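Local atomic coordinates of VP4 CORE protein (PDB entry 2JHP), a protein that caps viral messenger RNA as a multifunctional enzyme of the bluetongue virus inner capsid. Residues Asn12-Ile17 against Ile70-Asn75. Residues are numbered along the deposited sequence; the frame is centred on the assembly and turned at random.
Sequences NELSHI and ISTHKN
Glu13 lays its carboxylate over the start of the turn at Ser71-Thr72 and across one face of the His73 ring. The place is the C-terminal edge of a small parallel beta-sheet in which strands 7-10 and 67-71 are neighbours, so the two loops leaving them come out side by side. Glu13 OE2 does most of the gripping. The backbone N of Thr72 reaches Glu13 OE2 at 3.0 Å, nearly in line with the C-O bond and with an N-H...O angle of 166°, while Thr72 OG1 comes to the same oxygen from above the carboxylate plane at 2.7 Å. With chi1 at 60° the Thr72 hydroxyl folds back over its own main chain, which lets one threonine hold the same oxygen with both main chain and side chain. Ser71 OG also lies within hydrogen-bonding distance of OE2, but Thr11 OG1 competes as its partner; Thr11 OG1 also bonds Glu13 OE1, tying the carboxylate back to the residue that follows strand 7-10. Two settled donors on one oxygen would probably stabilise the negative charge of Glu13. The His73 ring is tilted 39° from the carboxylate, with Glu13 OE2 3.7 Å above the ring plane and displaced toward the rim, so the two groups meet over a face without stacking flat.

Next to this polar cluster Leu14 makes the apolar half of the contact. Its CD2 rests 3.7 Å from Ser71 CA and reaches on to Ile70 CG2, while CD1 slides past Thr72 CG2; Ile89 from a loop and Phe102 from helix 99-112 add to the apolar patch. Past the strand end the chain folds into an ST turn, closed where His73 N donates to Ser71 OG at 2.9 Å.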
# COMPACT_ATOMS: atom_id res chain seq x y z
N ASN A 12 -31.50 -5.07 -11.50
CA ASN A 12 -32.77 -5.79 -11.55
C ASN A 12 -32.72 -7.23 -12.05
O ASN A 12 -33.40 -8.10 -11.50
CB ASN A 12 -33.81 -4.98 -12.34
CG ASN A 12 -34.26 -3.73 -11.60
OD1 ASN A 12 -34.08 -2.61 -12.08
ND2 ASN A 12 -34.83 -3.92 -10.41
N GLU A 13 -31.91 -7.48 -13.08
CA GLU A 13 -31.82 -8.81 -13.70
C GLU A 13 -31.27 -9.86 -12.73
O GLU A 13 -31.31 -11.06 -13.01
CB GLU A 13 -31.00 -8.77 -15.00
CG GLU A 13 -29.47 -8.85 -14.84
CD GLU A 13 -28.80 -7.58 -14.29
OE1 GLU A 13 -29.49 -6.60 -13.93
OE2 GLU A 13 -27.55 -7.56 -14.23
N LEU A 14 -30.80 -9.38 -11.58
CA LEU A 14 -30.04 -10.17 -10.63
C LEU A 14 -30.82 -10.30 -9.33
O LEU A 14 -30.62 -11.24 -8.55
CB LEU A 14 -28.71 -9.45 -10.37
CG LEU A 14 -27.35 -10.13 -10.43
CD1 LEU A 14 -27.18 -10.99 -11.66
CD2 LEU A 14 -26.25 -9.07 -10.39
N SER A 15 -31.72 -9.34 -9.11
CA SER A 15 -32.50 -9.19 -7.88
C SER A 15 -33.19 -10.46 -7.36
O SER A 15 -33.35 -10.63 -6.15
CB SER A 15 -33.54 -8.09 -8.07
OG SER A 15 -34.55 -8.16 -7.08
N HIS A 16 -33.61 -11.33 -8.27
CA HIS A 16 -34.36 -12.53 -7.90
C HIS A 16 -33.52 -13.58 -7.16
O HIS A 16 -34.06 -14.33 -6.34
CB HIS A 16 -35.03 -13.14 -9.13
CG HIS A 16 -34.06 -13.67 -10.15
ND1 HIS A 16 -33.25 -12.84 -10.90
CD2 HIS A 16 -33.76 -14.94 -10.52
CE1 HIS A 16 -32.50 -13.59 -11.70
NE2 HIS A 16 -32.79 -14.86 -11.49
N ILE A 17 -32.22 -13.64 -7.45
CA ILE A 17 -31.31 -14.63 -6.85
C ILE A 17 -31.08 -14.33 -5.37
O ILE A 17 -30.97 -15.24 -4.54
CB ILE A 17 -29.92 -14.64 -7.55
CG1 ILE A 17 -30.06 -14.51 -9.06
CG2 ILE A 17 -29.14 -15.91 -7.19
CD1 ILE A 17 -28.88 -13.82 -9.72
N ILE A 70 -23.21 -4.15 -8.00
CA ILE A 70 -23.04 -5.47 -8.61
C ILE A 70 -24.04 -5.66 -9.75
O ILE A 70 -25.23 -5.43 -9.58
CB ILE A 70 -23.25 -6.60 -7.56
CG1 ILE A 70 -22.33 -6.43 -6.36
CG2 ILE A 70 -23.03 -7.97 -8.18
CD1 ILE A 70 -23.05 -6.12 -5.08
N SER A 71 -23.54 -6.08 -10.92
CA SER A 71 -24.41 -6.31 -12.09
C SER A 71 -23.74 -7.19 -13.14
O SER A 71 -22.54 -7.43 -13.09
CB SER A 71 -24.80 -4.98 -12.74
OG SER A 71 -25.64 -5.18 -13.87
N THR A 72 -24.55 -7.66 -14.10
CA THR A 72 -24.01 -8.28 -15.31
C THR A 72 -23.57 -7.18 -16.27
O THR A 72 -22.59 -7.34 -17.00
CB THR A 72 -25.04 -9.22 -16.01
OG1 THR A 72 -26.22 -8.50 -16.37
CG2 THR A 72 -25.41 -10.40 -15.10
N HIS A 73 -24.30 -6.06 -16.26
CA HIS A 73 -24.05 -4.91 -17.14
C HIS A 73 -22.77 -4.14 -16.75
O HIS A 73 -22.25 -4.30 -15.65
CB HIS A 73 -25.27 -3.98 -17.16
CG HIS A 73 -26.57 -4.67 -17.44
ND1 HIS A 73 -27.68 -4.55 -16.63
CD2 HIS A 73 -26.94 -5.51 -18.45
CE1 HIS A 73 -28.67 -5.27 -17.12
NE2 HIS A 73 -28.25 -5.86 -18.22
N LYS A 74 -22.26 -3.33 -17.67
CA LYS A 74 -20.99 -2.63 -17.45
C LYS A 74 -21.08 -1.54 -16.38
O LYS A 74 -20.13 -1.31 -15.63
CB LYS A 74 -20.43 -2.04 -18.75
CG LYS A 74 -18.91 -1.87 -18.74
CD LYS A 74 -18.41 -0.76 -19.68
CE LYS A 74 -18.42 0.62 -19.01
NZ LYS A 74 -17.41 0.77 -17.92
N ASN A 75 -22.22 -0.85 -16.31
CA ASN A 75 -22.39 0.25 -15.36
C ASN A 75 -23.83 0.52 -14.94
O ASN A 75 -24.76 -0.08 -15.47
CB ASN A 75 -21.73 1.53 -15.87
CG ASN A 75 -22.10 1.86 -17.29
OD1 ASN A 75 -23.28 1.80 -17.66
ND2 ASN A 75 -21.11 2.21 -18.09